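Local coordinates for putative Acetyltransferase from the GNAT family (PDB 3EC4), which probably transfers an acyl group, as acetyl-CoA-dependent enzymes of the GNAT family do, to an acceptor that is not established, at residues A[142-147]-A[172-177]; A[177-182]-A[211-216]. All blocks are in the same frame, centred on the assembly; numbering follows the deposited sequence.

In the fold
Helix 174-188 is the element that both contacts share, and it illustrates how one GNAT helix is held at successive turns. In contact 1 its first turn lies on strand 142-149; in contact 2 the following turn, through I179 and R180, meets L211 and F213 in the connection from helix 202-210 to strand 214-226. The contact centres are about 14 Å apart and R177 belongs to both. L178 links them directly, its CD1 being 3.4 Å from A145 CB. The glycine-containing turn before the helix probably faces the acetyl-CoA pyrophosphate, as in relatives, so contact 1 includes the probable cofactor-binding turn, whereas contact 2 is packing further along the helix.

Contact 1 (A[142-147]-A[172-177]); sequences RLAAMA and RGLAAR
L174 meets A144 and A145 where the first turn of helix 174-188 lies down on the central sheet of the GNAT fold. The helix starts within the family's Q/R-x-x-G-x-G/A signature, of which G173, L174 and A175 are the last three residues, and G173 is its N-cap. Backbone amides of this turn hold the pyrophosphate of acetyl-CoA in relatives, and probably do so here.

Two neighbouring residues of a regular strand would point to opposite faces, yet A144 and A145 both direct their methyls at the helix, A144 CB lying 4.5 Å from A145 CB. The backbone explains this: A144 has helix-like angles (phi -77°, psi -35°), and both alanines hydrogen-bond to V137 of the adjoining strand, as in a classic beta bulge. M146, a selenomethionine, resumes the alternation and packs on helix 109-118 at the far face of the sheet.

L174 meets the paired methyls with two of its atoms, CB and CD1. Its CB meets A145 CB at 3.9 Å, close to the point where the backbones come nearest, A145 CA and L174 CA being 6.6 Å apart. Beyond CB, the chain runs on extended, with CD1 anti to CA (chi2 -177°), and this carries that methyl along the strand toward A144. The contact is wholly apolar and no hydrogen bond crosses it. I139 of strand 134-139 also touches both L174 and A144, closing the group from the next strand. Away from the sheet, R177 forms a salt bridge with D98, while its backbone N bonds to G173 O at 3.3 Å, completing the first helical turn. The single methyl CD1 of L174 thus rests on two alanines at once, 3.9 Å from A144 CB and 4.1 Å from A145 CB.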
ATOM      1  N   ARG A 142     -11.166 -22.101   3.584  1.00 32.85           N
ATOM      2  CA  ARG A 142     -10.111 -21.210   4.055  1.00 29.49           C
ATOM      3  C   ARG A 142      -9.987 -19.978   3.159  1.00 28.40           C
ATOM      4  O   ARG A 142     -10.284 -20.047   1.966  1.00 28.76           O
ATOM      5  CB  ARG A 142      -8.797 -21.949   4.101  1.00 30.73           C
ATOM      6  CG  ARG A 142      -8.888 -23.208   4.888  1.00 33.63           C
ATOM      7  CD  ARG A 142      -7.549 -23.838   5.218  1.00 32.50           C
ATOM      8  NE  ARG A 142      -7.808 -24.942   6.150  1.00 40.29           N
ATOM      9  CZ  ARG A 142      -8.080 -26.211   5.823  1.00 41.25           C
ATOM     10  NH1 ARG A 142      -8.075 -26.642   4.569  1.00 41.50           N
ATOM     11  NH2 ARG A 142      -8.333 -27.074   6.798  1.00 47.46           N
ATOM     12  N   LEU A 143      -9.536 -18.866   3.739  1.00 29.74           N
ATOM     13  CA  LEU A 143      -9.213 -17.653   2.971  1.00 28.42           C
ATOM     14  C   LEU A 143      -7.882 -17.881   2.290  1.00 27.98           C
ATOM     15  O   LEU A 143      -6.860 -17.812   2.927  1.00 29.34           O
ATOM     16  CB  LEU A 143      -9.138 -16.430   3.884  1.00 27.53           C
ATOM     17  CG  LEU A 143      -8.815 -15.069   3.233  1.00 27.94           C
ATOM     18  CD1 LEU A 143      -9.878 -14.748   2.174  1.00 27.78           C
ATOM     19  CD2 LEU A 143      -8.643 -13.979   4.261  1.00 26.90           C
ATOM     20  N   ALA A 144      -7.909 -18.156   0.991  1.00 27.89           N
ATOM     21  CA  ALA A 144      -6.700 -18.541   0.252  1.00 25.67           C
ATOM     22  C   ALA A 144      -5.785 -17.367  -0.070  1.00 26.73           C
ATOM     23  O   ALA A 144      -4.584 -17.494  -0.112  1.00 24.99           O
ATOM     24  CB  ALA A 144      -7.093 -19.250  -0.997  1.00 24.25           C
ATOM     25  N   ALA A 145      -6.390 -16.214  -0.336  1.00 24.20           N
ATOM     26  CA  ALA A 145      -5.697 -15.075  -0.922  1.00 24.03           C
ATOM     27  C   ALA A 145      -6.604 -13.880  -0.778  1.00 23.87           C
ATOM     28  O   ALA A 145      -7.822 -14.027  -0.689  1.00 24.65           O
ATOM     29  CB  ALA A 145      -5.399 -15.295  -2.412  1.00 21.61           C
HETATM   30  N   MSE A 146      -5.994 -12.711  -0.785  1.00 25.45           N
HETATM   31  CA  MSE A 146      -6.732 -11.456  -0.722  1.00 25.28           C
HETATM   32  C   MSE A 146      -6.013 -10.328  -1.442  1.00 28.08           C
HETATM   33  O   MSE A 146      -4.808 -10.426  -1.782  1.00 26.76           O
HETATM   34  CB  MSE A 146      -7.008 -11.068   0.727  1.00 23.94           C
HETATM   35  CG  MSE A 146      -5.793 -10.620   1.422  1.00 21.54           C
HETATM   36 SE   MSE A 146      -6.149 -10.132   3.274  0.75 25.52          SE
HETATM   37  CE  MSE A 146      -4.387  -9.764   3.829  1.00 23.99           C
ATOM     38  N   ALA A 147      -6.744  -9.231  -1.645  1.00 28.77           N
ATOM     39  CA  ALA A 147      -6.180  -7.976  -2.145  1.00 28.40           C
ATOM     40  C   ALA A 147      -7.145  -6.862  -1.802  1.00 27.00           C
ATOM     41  O   ALA A 147      -8.345  -7.083  -1.649  1.00 25.60           O
ATOM     42  CB  ALA A 147      -5.930  -7.992  -3.669  1.00 25.70           C
ATOM     43  N   ARG A 172      -1.841 -20.702  -8.658  1.00 28.69           N
ATOM     44  CA  ARG A 172      -3.191 -20.980  -9.207  1.00 29.00           C
ATOM     45  C   ARG A 172      -3.868 -19.761  -9.846  1.00 27.11           C
ATOM     46  O   ARG A 172      -5.032 -19.817 -10.181  1.00 31.15           O
ATOM     47  CB  ARG A 172      -4.140 -21.446  -8.109  1.00 28.57           C
ATOM     48  CG  ARG A 172      -3.614 -22.600  -7.317  1.00 35.20           C
ATOM     49  CD  ARG A 172      -4.712 -23.178  -6.477  1.00 34.41           C
ATOM     50  NE  ARG A 172      -4.121 -24.046  -5.472  1.00 39.89           N
ATOM     51  CZ  ARG A 172      -4.799 -24.920  -4.737  1.00 41.64           C
ATOM     52  NH1 ARG A 172      -6.102 -25.062  -4.894  1.00 40.02           N
ATOM     53  NH2 ARG A 172      -4.155 -25.641  -3.832  1.00 48.99           N
ATOM     54  N   GLY A 173      -3.155 -18.659  -9.980  1.00 25.45           N
ATOM     55  CA  GLY A 173      -3.725 -17.454 -10.599  1.00 27.91           C
ATOM     56  C   GLY A 173      -4.595 -16.599  -9.700  1.00 25.55           C
ATOM     57  O   GLY A 173      -5.352 -15.732 -10.166  1.00 26.52           O
ATOM     58  N   LEU A 174      -4.483 -16.794  -8.401  1.00 25.30           N
ATOM     59  CA  LEU A 174      -5.404 -16.078  -7.485  1.00 25.30           C
ATOM     60  C   LEU A 174      -5.115 -14.602  -7.430  1.00 24.43           C
ATOM     61  O   LEU A 174      -6.064 -13.771  -7.482  1.00 26.55           O
ATOM     62  CB  LEU A 174      -5.404 -16.684  -6.102  1.00 26.98           C
ATOM     63  CG  LEU A 174      -5.837 -18.150  -6.097  1.00 23.66           C
ATOM     64  CD1 LEU A 174      -5.892 -18.696  -4.666  1.00 25.96           C
ATOM     65  CD2 LEU A 174      -7.136 -18.350  -6.858  1.00 26.90           C
ATOM     66  N   ALA A 175      -3.833 -14.263  -7.312  1.00 27.04           N
ATOM     67  CA  ALA A 175      -3.409 -12.856  -7.225  1.00 26.80           C
ATOM     68  C   ALA A 175      -3.905 -12.025  -8.401  1.00 28.16           C
ATOM     69  O   ALA A 175      -4.474 -10.954  -8.195  1.00 26.51           O
ATOM     70  CB  ALA A 175      -1.878 -12.739  -7.104  1.00 28.51           C
ATOM     71  N   ALA A 176      -3.742 -12.536  -9.618  1.00 24.64           N
ATOM     72  CA  ALA A 176      -4.190 -11.857 -10.810  1.00 27.72           C
ATOM     73  C   ALA A 176      -5.694 -11.606 -10.772  1.00 24.85           C
ATOM     74  O   ALA A 176      -6.149 -10.477 -10.972  1.00 25.15           O
ATOM     75  CB  ALA A 176      -3.829 -12.653 -12.041  1.00 26.84           C
ATOM     76  N   ARG A 177      -6.454 -12.641 -10.424  1.00 25.47           N
ATOM     77  CA  ARG A 177      -7.901 -12.507 -10.345  1.00 25.84           C
ATOM     78  C   ARG A 177      -8.356 -11.495  -9.292  1.00 26.05           C
ATOM     79  O   ARG A 177      -9.259 -10.708  -9.538  1.00 24.04           O
ATOM     80  CB  ARG A 177      -8.556 -13.853 -10.138  1.00 26.17           C
ATOM     81  CG  ARG A 177      -8.439 -14.772 -11.350  1.00 25.66           C
ATOM     82  CD  ARG A 177      -8.718 -16.176 -10.948  1.00 32.15           C
ATOM     83  NE  ARG A 177     -10.075 -16.308 -10.431  1.00 30.89           N
ATOM     84  CZ  ARG A 177     -10.499 -17.355  -9.741  1.00 40.91           C
ATOM     85  NH1 ARG A 177      -9.709 -18.407  -9.524  1.00 35.81           N
ATOM     86  NH2 ARG A 177     -11.731 -17.359  -9.284  1.00 36.01           N
TER

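Contact 2 (A[177-182]-A[211-216]); sequences RLIRKV and LGFRAR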
ATOM      1  N   ARG A 177      -6.454 -12.641 -10.424  1.00 25.47           N
ATOM      2  CA  ARG A 177      -7.901 -12.507 -10.345  1.00 25.84           C
ATOM      3  C   ARG A 177      -8.356 -11.495  -9.292  1.00 26.05           C
ATOM      4  O   ARG A 177      -9.259 -10.708  -9.538  1.00 24.04           O
ATOM      5  CB  ARG A 177      -8.556 -13.853 -10.138  1.00 26.17           C
ATOM      6  CG  ARG A 177      -8.439 -14.772 -11.350  1.00 25.66           C
ATOM      7  CD  ARG A 177      -8.718 -16.176 -10.948  1.00 32.15           C
ATOM      8  NE  ARG A 177     -10.075 -16.308 -10.431  1.00 30.89           N
ATOM      9  CZ  ARG A 177     -10.499 -17.355  -9.741  1.00 40.91           C
ATOM     10  NH1 ARG A 177      -9.709 -18.407  -9.524  1.00 35.81           N
ATOM     11  NH2 ARG A 177     -11.731 -17.359  -9.284  1.00 36.01           N
ATOM     12  N   LEU A 178      -7.687 -11.468  -8.146  1.00 24.31           N
ATOM     13  CA  LEU A 178      -7.984 -10.487  -7.092  1.00 25.30           C
ATOM     14  C   LEU A 178      -7.642  -9.047  -7.506  1.00 25.57           C
ATOM     15  O   LEU A 178      -8.432  -8.120  -7.255  1.00 25.10           O
ATOM     16  CB  LEU A 178      -7.243 -10.876  -5.815  1.00 22.68           C
ATOM     17  CG  LEU A 178      -7.929 -12.082  -5.122  1.00 27.28           C
ATOM     18  CD1 LEU A 178      -7.039 -12.842  -4.156  1.00 26.04           C
ATOM     19  CD2 LEU A 178      -9.228 -11.588  -4.376  1.00 23.50           C
ATOM     20  N   ILE A 179      -6.473  -8.850  -8.115  1.00 23.88           N
ATOM     21  CA  ILE A 179      -6.144  -7.531  -8.663  1.00 24.86           C
ATOM     22  C   ILE A 179      -7.222  -7.070  -9.669  1.00 26.34           C
ATOM     23  O   ILE A 179      -7.668  -5.923  -9.639  1.00 25.25           O
ATOM     24  CB  ILE A 179      -4.724  -7.505  -9.275  1.00 27.52           C
ATOM     25  CG1 ILE A 179      -3.680  -7.695  -8.167  1.00 25.99           C
ATOM     26  CG2 ILE A 179      -4.505  -6.150 -10.038  1.00 26.66           C
ATOM     27  CD1 ILE A 179      -2.295  -8.194  -8.593  1.00 24.95           C
ATOM     28  N   ARG A 180      -7.627  -7.948 -10.571  1.00 25.08           N
ATOM     29  CA  ARG A 180      -8.712  -7.618 -11.509  1.00 23.41           C
ATOM     30  C   ARG A 180      -9.950  -7.107 -10.788  1.00 22.10           C
ATOM     31  O   ARG A 180     -10.564  -6.144 -11.226  1.00 24.38           O
ATOM     32  CB  ARG A 180      -9.122  -8.823 -12.344  1.00 24.45           C
ATOM     33  CG  ARG A 180      -8.108  -9.263 -13.433  1.00 23.51           C
ATOM     34  CD  ARG A 180      -8.635 -10.498 -14.097  1.00 25.58           C
ATOM     35  NE  ARG A 180      -7.877 -11.058 -15.216  1.00 27.74           N
ATOM     36  CZ  ARG A 180      -7.924 -10.583 -16.459  1.00 31.25           C
ATOM     37  NH1 ARG A 180      -8.641  -9.518 -16.741  1.00 29.58           N
ATOM     38  NH2 ARG A 180      -7.240 -11.178 -17.429  1.00 31.42           N
ATOM     39  N   LYS A 181     -10.348  -7.779  -9.723  1.00 24.23           N
ATOM     40  CA  LYS A 181     -11.549  -7.382  -8.998  1.00 26.15           C
ATOM     41  C   LYS A 181     -11.374  -6.014  -8.356  1.00 25.66           C
ATOM     42  O   LYS A 181     -12.226  -5.136  -8.446  1.00 23.64           O
ATOM     43  CB  LYS A 181     -11.892  -8.411  -7.945  1.00 27.10           C
ATOM     44  CG  LYS A 181     -13.229  -8.136  -7.268  1.00 26.72           C
ATOM     45  CD  LYS A 181     -14.423  -8.281  -8.184  1.00 33.32           C
ATOM     46  CE  LYS A 181     -15.699  -8.081  -7.390  1.00 34.78           C
ATOM     47  NZ  LYS A 181     -16.869  -8.146  -8.224  1.00 35.41           N
ATOM     48  N   VAL A 182     -10.256  -5.812  -7.690  1.00 25.43           N
ATOM     49  CA  VAL A 182     -10.004  -4.507  -7.076  1.00 24.12           C
ATOM     50  C   VAL A 182     -10.053  -3.331  -8.113  1.00 27.97           C
ATOM     51  O   VAL A 182     -10.685  -2.286  -7.866  1.00 26.72           O
ATOM     52  CB  VAL A 182      -8.632  -4.517  -6.306  1.00 22.25           C
ATOM     53  CG1 VAL A 182      -8.269  -3.022  -5.890  1.00 23.70           C
ATOM     54  CG2 VAL A 182      -8.677  -5.413  -5.066  1.00 23.51           C
ATOM     55  N   LEU A 211      -1.719  -7.011 -16.453  1.00 24.94           N
ATOM     56  CA  LEU A 211      -2.999  -6.575 -15.891  1.00 29.88           C
ATOM     57  C   LEU A 211      -3.260  -5.105 -16.201  1.00 31.82           C
ATOM     58  O   LEU A 211      -4.172  -4.506 -15.638  1.00 33.89           O
ATOM     59  CB  LEU A 211      -2.995  -6.790 -14.375  1.00 28.53           C
ATOM     60  CG  LEU A 211      -3.077  -8.262 -13.941  1.00 28.16           C
ATOM     61  CD1 LEU A 211      -2.777  -8.269 -12.408  1.00 30.45           C
ATOM     62  CD2 LEU A 211      -4.410  -8.822 -14.278  1.00 28.67           C
ATOM     63  N   GLY A 212      -2.475  -4.509 -17.097  1.00 27.39           N
ATOM     64  CA  GLY A 212      -2.800  -3.142 -17.550  1.00 26.36           C
ATOM     65  C   GLY A 212      -1.989  -2.035 -16.918  1.00 28.18           C
ATOM     66  O   GLY A 212      -2.220  -0.847 -17.198  1.00 27.56           O
ATOM     67  N   PHE A 213      -1.056  -2.398 -16.031  1.00 26.68           N
ATOM     68  CA  PHE A 213      -0.212  -1.377 -15.366  1.00 26.64           C
ATOM     69  C   PHE A 213       1.025  -1.095 -16.196  1.00 28.35           C
ATOM     70  O   PHE A 213       1.612  -1.988 -16.783  1.00 31.42           O
ATOM     71  CB  PHE A 213       0.240  -1.779 -13.990  1.00 23.53           C
ATOM     72  CG  PHE A 213      -0.867  -1.832 -12.988  1.00 23.46           C
ATOM     73  CD1 PHE A 213      -1.711  -2.922 -12.925  1.00 25.64           C
ATOM     74  CD2 PHE A 213      -1.090  -0.760 -12.121  1.00 26.31           C
ATOM     75  CE1 PHE A 213      -2.732  -2.960 -11.990  1.00 27.35           C
ATOM     76  CE2 PHE A 213      -2.093  -0.809 -11.162  1.00 25.38           C
ATOM     77  CZ  PHE A 213      -2.904  -1.894 -11.102  1.00 27.87           C
ATOM     78  N   ARG A 214       1.418   0.162 -16.244  1.00 25.86           N
ATOM     79  CA  ARG A 214       2.647   0.541 -16.928  1.00 27.88           C
ATOM     80  C   ARG A 214       3.523   1.257 -15.920  1.00 29.04           C
ATOM     81  O   ARG A 214       2.999   1.860 -14.966  1.00 24.43           O
ATOM     82  CB  ARG A 214       2.347   1.447 -18.137  1.00 28.02           C
ATOM     83  CG  ARG A 214       1.835   2.879 -17.815  1.00 28.95           C
ATOM     84  CD  ARG A 214       1.326   3.603 -19.092  1.00 31.17           C
ATOM     85  NE  ARG A 214       0.710   4.894 -18.760  1.00 31.12           N
ATOM     86  CZ  ARG A 214       1.385   5.959 -18.339  1.00 32.99           C
ATOM     87  NH1 ARG A 214       2.691   5.936 -18.252  1.00 37.70           N
ATOM     88  NH2 ARG A 214       0.746   7.068 -18.009  1.00 32.68           N
ATOM     89  N   ALA A 215       4.843   1.184 -16.140  1.00 27.55           N
ATOM     90  CA  ALA A 215       5.815   1.864 -15.322  1.00 24.85           C
ATOM     91  C   ALA A 215       5.591   3.346 -15.397  1.00 26.89           C
ATOM     92  O   ALA A 215       5.495   3.918 -16.486  1.00 29.04           O
ATOM     93  CB  ALA A 215       7.246   1.523 -15.784  1.00 31.37           C
ATOM     94  N   ARG A 216       5.483   3.977 -14.246  1.00 26.67           N
ATOM     95  CA  ARG A 216       5.365   5.410 -14.192  1.00 27.96           C
ATOM     96  C   ARG A 216       6.718   6.035 -13.814  1.00 26.72           C
ATOM     97  O   ARG A 216       7.251   6.843 -14.566  1.00 29.71           O
ATOM     98  CB  ARG A 216       4.295   5.847 -13.211  1.00 29.49           C
ATOM     99  CG  ARG A 216       3.954   7.300 -13.418  1.00 36.16           C
ATOM    100  CD  ARG A 216       3.224   7.919 -12.297  1.00 39.41           C
ATOM    101  NE  ARG A 216       3.511   9.342 -12.311  1.00 47.34           N
ATOM    102  CZ  ARG A 216       4.203  10.023 -11.393  1.00 41.80           C
ATOM    103  NH1 ARG A 216       4.689   9.474 -10.273  1.00 33.74           N
ATOM    104  NH2 ARG A 216       4.368  11.316 -11.605  1.00 48.98           N
TER
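L211 lays its two methyls over neighbouring side chains of helix 174-188, CD1 on I179 and CD2 on R180. The leucine branch therefore straddles two successive residues of one helical turn, and its side chain crosses each of theirs at about a right angle.

The I179 half is the tighter. L211 CD1 is 3.6 Å from I179 CG2. I179 CD1 comes up to the same methyl, L211 CD1, at 3.8 Å. One methyl is thus gripped by both branches of the isoleucine. The torsion of I179 (chi1 -66°) sets CG1 beside the backbone N and turns CG2 anti to it, where I179 CG2 can serve a second partner as well: F213 CE1, 4.1 Å away. The phenylalanine ring comes to I179 CG2 from another direction, roughly at right angles to that of L211 CD1, and the two side chains meet at a slant. Behind F213 stand M87 and A89, from strand 76-88 and the loop after it.

On the outer side, R180 CG is the methylene that touches, 3.8 Å from L211 CD2. From there the chain runs out extended to NE, and the same L211 CD2 also stands above the plane of the R180 guanidinium, offset toward its rim, while that group makes a cation-pi contact with F96.

What brings L211 and F213 to the same helix is the turn between them. G212, with positive phi (101°), is the C-prime residue of a Schellman motif that ends helix 202-210, its N bonding to E209 O and F213 N to Y208 O. Strand 214-226 then starts alongside strand 76-88. This Gly-Phe turn, leading from the last helix of the core into the final strand and packed on the signature helix, is typical of the GNAT fold.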